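Local coordinates for glycosyl hydrolase family 2, TIM barrel domain protein (Parabacteroides merdae ATCC 43184, PDB 6DXU) that probably hydrolyses beta-glucuronides to release glucuronic acid, as a gut-bacterial beta-glucuronidase of glycoside hydrolase family 2, at residues Val360-Gln370 with Gly382-Cys392; Thr310-Phe318 with Met504-His512. All coordinates share one frame; numbering follows the deposited sequence.

How the contacts relate
Both contacts belong to the TIM barrel domain, but they sit at different depths. Contact 1 is wholly buried: it joins two neighbouring parallel barrel strands and ends in a network of charged and aromatic side chains. Contact 2 is partly buried and lies farther out, where the hairpin segment 310-318 rests on the loop 504-512; its bonds are fewer, several are weak, and exposed lysines take part. The two meet in the barrel interior, where Leu511 CD2 packs at 3.9 Å from both Phe362 CZ and Trp386 CE3, and Phe318 touches Leu384. Contact 1 thus relies on strand pairing and a buried salt bridge, contact 2 mainly on loop carbonyls.

Contact 1. Residues Val360-Gln370 with Gly382-Cys392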
loop_
_atom_site.group_PDB
_atom_site.type_symbol
_atom_site.label_atom_id
_atom_site.label_comp_id
_atom_site.label_asym_id
_atom_site.label_seq_id
_atom_site.Cartn_x
_atom_site.Cartn_y
_atom_site.Cartn_z
ATOM N N VAL D 360 6.994 52.343 -4.668
ATOM C CA VAL D 360 7.618 51.023 -4.704
ATOM C C VAL D 360 8.021 50.674 -6.130
ATOM O O VAL D 360 7.247 50.863 -7.078
ATOM C CB VAL D 360 6.642 49.979 -4.128
ATOM C CG1 VAL D 360 7.144 48.537 -4.367
ATOM C CG2 VAL D 360 6.403 50.240 -2.641
ATOM N N ASN D 361 9.232 50.130 -6.295
ATOM C CA ASN D 361 9.614 49.549 -7.584
ATOM C C ASN D 361 10.073 48.097 -7.464
ATOM O O ASN D 361 10.562 47.528 -8.455
ATOM C CB ASN D 361 10.693 50.391 -8.296
ATOM C CG ASN D 361 12.043 50.401 -7.564
ATOM O OD1 ASN D 361 12.354 49.512 -6.772
ATOM N ND2 ASN D 361 12.848 51.431 -7.830
ATOM N N PHE D 362 9.938 47.486 -6.289
ATOM C CA PHE D 362 10.425 46.130 -6.068
ATOM C C PHE D 362 9.587 45.493 -4.973
ATOM O O PHE D 362 9.236 46.153 -3.992
ATOM C CB PHE D 362 11.907 46.131 -5.670
ATOM C CG PHE D 362 12.438 44.784 -5.256
ATOM C CD1 PHE D 362 12.441 43.713 -6.139
ATOM C CD2 PHE D 362 12.947 44.600 -3.982
ATOM C CE1 PHE D 362 12.935 42.466 -5.734
ATOM C CE2 PHE D 362 13.433 43.380 -3.569
ATOM C CZ PHE D 362 13.429 42.302 -4.450
ATOM N N ILE D 363 9.269 44.209 -5.126
ATOM C CA ILE D 363 8.522 43.514 -4.088
ATOM C C ILE D 363 9.026 42.081 -3.990
ATOM O O ILE D 363 9.298 41.426 -5.004
ATOM C CB ILE D 363 6.993 43.567 -4.340
ATOM C CG1 ILE D 363 6.220 43.031 -3.122
ATOM C CG2 ILE D 363 6.611 42.816 -5.623
ATOM C CD1 ILE D 363 4.708 43.267 -3.191
ATOM N N ARG D 364 9.170 41.611 -2.765
ATOM C CA ARG D 364 9.339 40.192 -2.480
ATOM C C ARG D 364 7.990 39.681 -1.995
ATOM O O ARG D 364 7.435 40.218 -1.032
ATOM C CB ARG D 364 10.441 39.984 -1.445
ATOM C CG ARG D 364 10.600 38.542 -0.914
ATOM C CD ARG D 364 11.839 38.445 -0.040
ATOM N NE ARG D 364 11.918 37.180 0.689
ATOM C CZ ARG D 364 11.932 37.056 2.012
ATOM N NH1 ARG D 364 11.854 38.125 2.800
ATOM N NH2 ARG D 364 12.022 35.845 2.551
ATOM N N LEU D 365 7.442 38.678 -2.684
ATOM C CA LEU D 365 6.031 38.311 -2.514
ATOM C C LEU D 365 5.833 37.387 -1.307
ATOM O O LEU D 365 5.280 36.292 -1.400
ATOM C CB LEU D 365 5.496 37.686 -3.798
ATOM C CG LEU D 365 5.402 38.677 -4.964
ATOM C CD1 LEU D 365 4.981 37.990 -6.258
ATOM C CD2 LEU D 365 4.404 39.784 -4.621
ATOM N N GLY D 366 6.260 37.877 -0.142
ATOM C CA GLY D 366 6.141 37.065 1.050
ATOM C C GLY D 366 6.978 35.819 0.891
ATOM O O GLY D 366 8.060 35.843 0.295
ATOM N N HIS D 367 6.469 34.701 1.399
ATOM C CA HIS D 367 7.237 33.466 1.414
ATOM C C HIS D 367 6.678 32.410 0.463
ATOM O O HIS D 367 6.924 31.213 0.664
ATOM C CB HIS D 367 7.304 32.919 2.842
ATOM C CG HIS D 367 7.894 33.889 3.818
ATOM N ND1 HIS D 367 9.102 34.518 3.602
ATOM C CD2 HIS D 367 7.421 34.379 4.989
ATOM C CE1 HIS D 367 9.362 35.331 4.611
ATOM N NE2 HIS D 367 8.360 35.263 5.468
ATOM N N TYR D 368 5.962 32.813 -0.586
ATOM C CA TYR D 368 5.341 31.813 -1.451
ATOM C C TYR D 368 4.933 32.438 -2.777
ATOM O O TYR D 368 4.908 33.665 -2.939
ATOM C CB TYR D 368 4.123 31.158 -0.759
ATOM C CG TYR D 368 3.293 32.179 -0.007
ATOM C CD1 TYR D 368 2.445 33.047 -0.680
ATOM C CD2 TYR D 368 3.370 32.285 1.388
ATOM C CE1 TYR D 368 1.684 34.002 0.010
ATOM C CE2 TYR D 368 2.622 33.236 2.082
ATOM C CZ TYR D 368 1.775 34.086 1.393
ATOM O OH TYR D 368 1.040 35.034 2.107
ATOM N N GLN D 369 4.650 31.559 -3.745
ATOM C CA GLN D 369 4.082 31.990 -5.013
ATOM C C GLN D 369 2.744 32.666 -4.757
ATOM O O GLN D 369 1.946 32.203 -3.936
ATOM C CB GLN D 369 3.895 30.781 -5.935
ATOM C CG GLN D 369 3.209 31.106 -7.263
ATOM C CD GLN D 369 3.033 29.873 -8.152
ATOM O OE1 GLN D 369 3.700 28.841 -7.964
ATOM N NE2 GLN D 369 2.126 29.969 -9.114
ATOM N N GLN D 370 2.484 33.767 -5.455
ATOM C CA GLN D 370 1.253 34.498 -5.199
ATOM C C GLN D 370 0.343 34.445 -6.418
ATOM O O GLN D 370 0.733 33.980 -7.487
ATOM C CB GLN D 370 1.569 35.939 -4.769
ATOM C CG GLN D 370 2.185 35.955 -3.366
ATOM C CD GLN D 370 2.034 37.284 -2.644
ATOM O OE1 GLN D 370 1.449 38.235 -3.169
ATOM N NE2 GLN D 370 2.562 37.350 -1.428
ATOM N N GLY D 382 4.936 48.260 -13.076
ATOM C CA GLY D 382 6.370 48.486 -13.040
ATOM C C GLY D 382 7.006 48.184 -11.695
ATOM O O GLY D 382 7.680 49.040 -11.113
ATOM N N ILE D 383 6.810 46.967 -11.191
ATOM C CA ILE D 383 7.344 46.549 -9.897
ATOM C C ILE D 383 8.121 45.259 -10.123
ATOM O O ILE D 383 7.529 44.242 -10.498
ATOM C CB ILE D 383 6.237 46.336 -8.853
ATOM C CG1 ILE D 383 5.434 47.625 -8.660
ATOM C CG2 ILE D 383 6.837 45.828 -7.524
ATOM C CD1 ILE D 383 4.212 47.442 -7.735
ATOM N N LEU D 384 9.441 45.302 -9.922
ATOM C CA LEU D 384 10.263 44.102 -10.035
ATOM C C LEU D 384 9.930 43.124 -8.903
ATOM O O LEU D 384 9.454 43.518 -7.834
ATOM C CB LEU D 384 11.746 44.467 -10.002
ATOM C CG LEU D 384 12.208 45.308 -11.201
ATOM C CD1 LEU D 384 13.504 46.054 -10.890
ATOM C CD2 LEU D 384 12.361 44.421 -12.424
ATOM N N VAL D 385 10.198 41.834 -9.133
ATOM C CA VAL D 385 9.673 40.781 -8.267
ATOM C C VAL D 385 10.747 39.769 -7.874
ATOM O O VAL D 385 11.483 39.255 -8.727
ATOM C CB VAL D 385 8.491 40.055 -8.942
ATOM C CG1 VAL D 385 8.150 38.744 -8.224
ATOM C CG2 VAL D 385 7.277 40.966 -8.975
ATOM N N TRP D 386 10.786 39.464 -6.574
ATOM C CA TRP D 386 11.392 38.271 -5.993
ATOM C C TRP D 386 10.247 37.386 -5.512
ATOM O O TRP D 386 9.390 37.838 -4.733
ATOM C CB TRP D 386 12.330 38.688 -4.856
ATOM C CG TRP D 386 12.851 37.681 -3.830
ATOM C CD1 TRP D 386 12.262 36.507 -3.394
ATOM C CD2 TRP D 386 14.060 37.820 -3.063
ATOM N NE1 TRP D 386 13.047 35.915 -2.426
ATOM C CE2 TRP D 386 14.149 36.698 -2.202
ATOM C CE3 TRP D 386 15.073 38.778 -3.026
ATOM C CZ2 TRP D 386 15.210 36.521 -1.321
ATOM C CZ3 TRP D 386 16.131 38.590 -2.157
ATOM C CH2 TRP D 386 16.188 37.483 -1.311
ATOM N N GLU D 387 10.188 36.158 -6.030
ATOM C CA GLU D 387 9.141 35.219 -5.657
ATOM C C GLU D 387 9.790 33.908 -5.236
ATOM O O GLU D 387 10.643 33.373 -5.962
ATOM C CB GLU D 387 8.154 35.014 -6.819
ATOM C CG GLU D 387 6.829 34.339 -6.393
ATOM C CD GLU D 387 5.840 34.226 -7.540
ATOM O OE1 GLU D 387 6.262 34.018 -8.710
ATOM O OE2 GLU D 387 4.635 34.353 -7.272
ATOM N N GLU D 388 9.374 33.367 -4.080
ATOM C CA GLU D 388 10.071 32.229 -3.486
ATOM C C GLU D 388 9.112 31.094 -3.149
ATOM O O GLU D 388 7.893 31.276 -3.124
ATOM C CB GLU D 388 10.836 32.637 -2.214
ATOM C CG GLU D 388 9.976 33.005 -1.010
ATOM C CD GLU D 388 10.808 33.681 0.095
ATOM O OE1 GLU D 388 11.729 34.455 -0.244
ATOM O OE2 GLU D 388 10.578 33.396 1.293
ATOM N N ILE D 389 9.677 29.904 -2.922
ATOM C CA ILE D 389 8.887 28.765 -2.450
ATOM C C ILE D 389 8.778 28.848 -0.935
ATOM O O ILE D 389 9.661 29.435 -0.284
ATOM C CB ILE D 389 9.489 27.408 -2.863
ATOM C CG1 ILE D 389 10.923 27.265 -2.350
ATOM C CG2 ILE D 389 9.396 27.228 -4.365
ATOM C CD1 ILE D 389 11.428 25.788 -2.346
ATOM N N PRO D 390 7.737 28.247 -0.326
ATOM C CA PRO D 390 7.574 28.351 1.130
ATOM C C PRO D 390 8.414 27.373 1.928
ATOM O O PRO D 390 7.911 26.808 2.895
ATOM C CB PRO D 390 6.077 28.070 1.334
ATOM C CG PRO D 390 5.701 27.200 0.188
ATOM C CD PRO D 390 6.559 27.645 -0.975
ATOM N N TRP D 391 9.674 27.156 1.557
ATOM C CA TRP D 391 10.595 26.418 2.420
ATOM C C TRP D 391 11.073 27.416 3.468
ATOM O O TRP D 391 12.098 28.088 3.307
ATOM C CB TRP D 391 11.745 25.812 1.623
ATOM C CG TRP D 391 12.667 24.932 2.454
ATOM C CD1 TRP D 391 12.373 24.315 3.646
ATOM C CD2 TRP D 391 14.032 24.608 2.169
ATOM N NE1 TRP D 391 13.455 23.617 4.098
ATOM C CE2 TRP D 391 14.490 23.772 3.211
ATOM C CE3 TRP D 391 14.904 24.920 1.118
ATOM C CZ2 TRP D 391 15.788 23.259 3.245
ATOM C CZ3 TRP D 391 16.196 24.407 1.152
ATOM C CH2 TRP D 391 16.621 23.580 2.203
ATOM N N CYS D 392 10.308 27.519 4.558
ATOM C CA CYS D 392 10.373 28.648 5.484
ATOM C C CYS D 392 10.446 28.142 6.923
ATOM O O CYS D 392 9.407 27.905 7.540
ATOM C CB CYS D 392 9.159 29.547 5.260
ATOM S SG CYS D 392 9.082 31.038 6.294
HETATM O O HOH W 1 7.496 35.067 -2.726
HETATM O O HOH W 2 5.988 28.982 -4.027
#
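Parallel strands 362-364 and 384-388 are neighbours in the TIM barrel, joined through helix 372-381 as a beta-alpha-beta unit, and they pair Phe362 with Leu384, Ile363 with Val385 and Arg364 with Trp386. The backbone bonds run from Leu384 N to Asn361 O, Ile363 N to Leu384 O, Trp386 N to Ile363 O and Leu365 N to Trp386 O. On the face of Ile363 and Val385, Ile363 CG2 meets Ile383 CG2 at 3.6 Å. On the other, Phe362 CZ lies 3.8 Å from Trp386 CB. Arg364 runs alongside Trp386, its CG anti to the backbone N (chi1 172°) and the chain extended to NE, which lays CD over the indole five-membered ring, 3.6 Å from its centroid. The Arg364 guanidinium then reaches Glu388 side-on: Arg364 NE (2.9 Å) and NH2 (3.1 Å) both bind Glu388 OE1, close to the guanidinium plane, with the carboxylate turned 54° to it. Trp386 NE1 adds a third bond to OE1, on its anti lone pair. Arg364 NH1 also forms a salt bridge with Glu514, at the C-terminal end of the barrel, where TIM-barrel enzymes carry their active sites. Glu387 OE2 accepts a hydrogen bond from Gln370 N at 2.9 Å, while its OE1 bonds His416. His367 ND1 reaches Glu388 OE2 at 3.0 Å, in the imidazole plane but from above the carboxylate plane, so that both oxygens are held and the buried carboxylate is kept from turning; Cys392 SG sits over one face of that imidazole, 4.1 Å from its centroid.

Contact 2. Residues Thr310-Phe318 with Met504-His512; sequences TEFKDKGPF and MQKVKHFLH
Phe312 meets His509 where a beta-hairpin, strands 310-312 and 318-320, leans its turn on the loop between helix 496-504 and strand 512-513 of the TIM barrel. Phe312 CB sits over one face of the imidazole, 3.8 Å from the ring centroid, and Lys508 CG covers the opposite face, leaving the ring sandwiched between aliphatic carbons. The phenyl ring of Phe312 turns inward toward Leu511 and strand 422-429, with Phe318 CD1 over its centre. Lys313 offers its carbonyl to the edge of the same imidazole: His509 ND1 gives a weak bond to Lys313 O at 3.2 Å, and water 3 donates to this oxygen as well. Asp314 comes next, its carboxylate 66° from the imidazole plane, with OD1 3.2 Å from His509 CE1. It lies alongside the extended Lys508, whose NZ stands 3.9 Å from Asp314 OD2, a long salt bridge at the surface. An alanine in place of His509 would probably leave Lys313 O without its imidazole donor and open a gap between Phe312 CB and Lys508 CG. Lys315 carries the one direct hydrogen bond across the contact that is not weak, from its N to Lys508 O at 2.9 Å. Bends at chi2 (-86°) and chi4 (-84°) fold its side chain back over the type I turn Met504-Val507, where NZ weakly bonds Gln505 O and Val507 O. Met504, itself bent at chi2 and chi3, brings CE to 3.3 Å from Lys315 O. At Gly316 the link is indirect: water 4 donates to Gly316 O and accepts from Phe510 N, each at 2.9 Å.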
loop_
_atom_site.group_PDB
_atom_site.type_symbol
_atom_site.label_atom_id
_atom_site.label_comp_id
_atom_site.label_asym_id
_atom_site.label_seq_id
_atom_site.Cartn_x
_atom_site.Cartn_y
_atom_site.Cartn_z
ATOM N N THR D 310 18.667 42.998 -17.016
ATOM C CA THR D 310 18.949 43.158 -15.596
ATOM C C THR D 310 20.364 42.682 -15.303
ATOM O O THR D 310 20.860 41.741 -15.932
ATOM C CB THR D 310 17.936 42.371 -14.728
ATOM O OG1 THR D 310 18.041 40.977 -15.019
ATOM C CG2 THR D 310 16.525 42.827 -15.018
ATOM N N GLU D 311 21.021 43.337 -14.343
ATOM C CA GLU D 311 22.372 42.919 -13.982
ATOM C C GLU D 311 22.674 43.271 -12.533
ATOM O O GLU D 311 22.508 44.420 -12.127
ATOM C CB GLU D 311 23.421 43.569 -14.898
ATOM C CG GLU D 311 24.847 43.133 -14.560
ATOM C CD GLU D 311 25.908 43.791 -15.438
ATOM O OE1 GLU D 311 25.556 44.646 -16.279
ATOM O OE2 GLU D 311 27.096 43.439 -15.287
ATOM N N PHE D 312 23.123 42.281 -11.764
ATOM C CA PHE D 312 23.659 42.495 -10.426
ATOM C C PHE D 312 25.175 42.603 -10.559
ATOM O O PHE D 312 25.811 41.698 -11.105
ATOM C CB PHE D 312 23.290 41.343 -9.486
ATOM C CG PHE D 312 21.861 41.372 -9.017
ATOM C CD1 PHE D 312 21.528 42.011 -7.830
ATOM C CD2 PHE D 312 20.855 40.786 -9.775
ATOM C CE1 PHE D 312 20.203 42.065 -7.389
ATOM C CE2 PHE D 312 19.527 40.835 -9.351
ATOM C CZ PHE D 312 19.204 41.478 -8.157
ATOM N N LYS D 313 25.749 43.696 -10.065
ATOM C CA LYS D 313 27.193 43.892 -10.150
ATOM C C LYS D 313 27.888 43.198 -8.991
ATOM O O LYS D 313 27.396 43.213 -7.862
ATOM C CB LYS D 313 27.519 45.382 -10.119
ATOM C CG LYS D 313 26.916 46.151 -11.264
ATOM C CD LYS D 313 27.632 45.882 -12.577
ATOM C CE LYS D 313 27.341 46.988 -13.604
ATOM N NZ LYS D 313 27.863 46.634 -14.949
ATOM N N ASP D 314 29.034 42.583 -9.278
ATOM C CA ASP D 314 29.818 41.955 -8.225
ATOM C C ASP D 314 30.229 43.001 -7.202
ATOM O O ASP D 314 30.817 44.028 -7.552
ATOM C CB ASP D 314 31.058 41.276 -8.809
ATOM C CG ASP D 314 30.726 40.268 -9.906
ATOM O OD1 ASP D 314 29.546 40.175 -10.323
ATOM O OD2 ASP D 314 31.654 39.555 -10.352
ATOM N N LYS D 315 29.902 42.738 -5.938
ATOM C CA LYS D 315 30.119 43.687 -4.850
ATOM C C LYS D 315 29.592 45.073 -5.197
ATOM O O LYS D 315 30.153 46.086 -4.773
ATOM C CB LYS D 315 31.597 43.761 -4.461
ATOM C CG LYS D 315 32.137 42.444 -3.971
ATOM C CD LYS D 315 31.863 42.293 -2.488
ATOM C CE LYS D 315 32.806 41.295 -1.863
ATOM N NZ LYS D 315 32.315 39.905 -2.043
ATOM N N GLY D 316 28.493 45.131 -5.947
ATOM C CA GLY D 316 27.980 46.392 -6.421
ATOM C C GLY D 316 26.469 46.415 -6.506
ATOM O O GLY D 316 25.779 45.535 -5.978
ATOM N N PRO D 317 25.930 47.424 -7.189
ATOM C CA PRO D 317 24.475 47.627 -7.195
ATOM C C PRO D 317 23.774 46.892 -8.322
ATOM O O PRO D 317 24.339 45.999 -8.966
ATOM C CB PRO D 317 24.344 49.145 -7.349
ATOM C CG PRO D 317 25.550 49.532 -8.177
ATOM C CD PRO D 317 26.650 48.541 -7.830
ATOM N N PHE D 318 22.543 47.300 -8.584
ATOM C CA PHE D 318 21.665 46.641 -9.537
ATOM C C PHE D 318 21.395 47.571 -10.707
ATOM O O PHE D 318 21.190 48.776 -10.519
ATOM C CB PHE D 318 20.350 46.240 -8.854
ATOM C CG PHE D 318 19.305 45.723 -9.805
ATOM C CD1 PHE D 318 19.363 44.413 -10.269
ATOM C CD2 PHE D 318 18.262 46.539 -10.212
ATOM C CE1 PHE D 318 18.406 43.928 -11.147
ATOM C CE2 PHE D 318 17.302 46.071 -11.084
ATOM C CZ PHE D 318 17.373 44.751 -11.552
ATOM N N MET D 504 27.363 43.505 3.033
ATOM C CA MET D 504 27.472 43.380 1.585
ATOM C C MET D 504 28.800 42.765 1.166
ATOM O O MET D 504 28.877 42.128 0.110
ATOM C CB MET D 504 27.254 44.743 0.917
ATOM C CG MET D 504 28.397 45.738 1.046
ATOM S SD MET D 504 29.732 45.461 -0.147
ATOM C CE MET D 504 28.954 45.954 -1.685
ATOM N N GLN D 505 29.856 42.948 1.966
ATOM C CA GLN D 505 31.180 42.432 1.620
ATOM C C GLN D 505 31.284 40.916 1.752
ATOM O O GLN D 505 32.256 40.325 1.255
ATOM C CB GLN D 505 32.242 43.102 2.498
ATOM C CG GLN D 505 32.329 44.616 2.329
ATOM C CD GLN D 505 33.383 45.235 3.229
ATOM O OE1 GLN D 505 33.069 45.818 4.276
ATOM N NE2 GLN D 505 34.644 45.110 2.826
ATOM N N LYS D 506 30.326 40.274 2.421
ATOM C CA LYS D 506 30.402 38.836 2.632
ATOM C C LYS D 506 29.940 38.024 1.429
ATOM O O LYS D 506 30.213 36.823 1.370
ATOM C CB LYS D 506 29.573 38.437 3.852
ATOM C CG LYS D 506 30.034 39.084 5.142
ATOM C CD LYS D 506 29.209 38.591 6.319
ATOM C CE LYS D 506 29.549 39.354 7.591
ATOM N NZ LYS D 506 28.761 38.841 8.751
ATOM N N VAL D 507 29.248 38.636 0.473
ATOM C CA VAL D 507 28.638 37.897 -0.622
ATOM C C VAL D 507 28.878 38.637 -1.929
ATOM O O VAL D 507 29.134 39.844 -1.956
ATOM C CB VAL D 507 27.121 37.671 -0.393
ATOM C CG1 VAL D 507 26.883 36.702 0.786
ATOM C CG2 VAL D 507 26.415 39.012 -0.140
ATOM N N LYS D 508 28.751 37.899 -3.031
ATOM C CA LYS D 508 28.956 38.513 -4.339
ATOM C C LYS D 508 27.853 39.515 -4.659
ATOM O O LYS D 508 28.136 40.629 -5.126
ATOM C CB LYS D 508 29.038 37.428 -5.413
ATOM C CG LYS D 508 29.401 37.921 -6.785
ATOM C CD LYS D 508 29.630 36.731 -7.717
ATOM C CE LYS D 508 29.915 37.191 -9.130
ATOM N NZ LYS D 508 29.900 36.080 -10.119
ATOM N N HIS D 509 26.592 39.147 -4.405
ATOM C CA HIS D 509 25.452 40.013 -4.692
ATOM C C HIS D 509 24.610 40.115 -3.429
ATOM O O HIS D 509 23.960 39.145 -3.035
ATOM C CB HIS D 509 24.621 39.467 -5.855
ATOM C CG HIS D 509 25.408 39.272 -7.116
ATOM N ND1 HIS D 509 26.145 40.286 -7.690
ATOM C CD2 HIS D 509 25.571 38.189 -7.912
ATOM C CE1 HIS D 509 26.731 39.835 -8.786
ATOM N NE2 HIS D 509 26.399 38.566 -8.946
ATOM N N PHE D 510 24.597 41.300 -2.829
ATOM C CA PHE D 510 23.897 41.564 -1.580
ATOM C C PHE D 510 22.605 42.290 -1.918
ATOM O O PHE D 510 22.608 43.243 -2.707
ATOM C CB PHE D 510 24.789 42.403 -0.649
ATOM C CG PHE D 510 24.072 43.071 0.513
ATOM C CD1 PHE D 510 23.591 44.368 0.402
ATOM C CD2 PHE D 510 23.956 42.428 1.737
ATOM C CE1 PHE D 510 22.960 44.995 1.484
ATOM C CE2 PHE D 510 23.339 43.040 2.817
ATOM C CZ PHE D 510 22.841 44.326 2.693
ATOM N N LEU D 511 21.499 41.830 -1.333
ATOM C CA LEU D 511 20.206 42.489 -1.476
ATOM C C LEU D 511 19.489 42.331 -0.147
ATOM O O LEU D 511 19.296 41.206 0.305
ATOM C CB LEU D 511 19.388 41.871 -2.617
ATOM C CG LEU D 511 17.952 42.361 -2.753
ATOM C CD1 LEU D 511 17.932 43.867 -2.824
ATOM C CD2 LEU D 511 17.306 41.783 -4.006
ATOM N N HIS D 512 19.124 43.440 0.487
ATOM C CA HIS D 512 18.647 43.417 1.868
ATOM C C HIS D 512 17.121 43.311 1.872
ATOM O O HIS D 512 16.432 44.283 1.572
ATOM C CB HIS D 512 19.126 44.678 2.585
ATOM C CG HIS D 512 18.567 44.861 3.963
ATOM N ND1 HIS D 512 18.663 46.056 4.645
ATOM C CD2 HIS D 512 17.926 44.002 4.793
ATOM C CE1 HIS D 512 18.093 45.929 5.831
ATOM N NE2 HIS D 512 17.648 44.687 5.951
HETATM O O HOH W 3 24.885 42.891 -6.646
HETATM O O HOH W 4 25.977 43.671 -3.746
#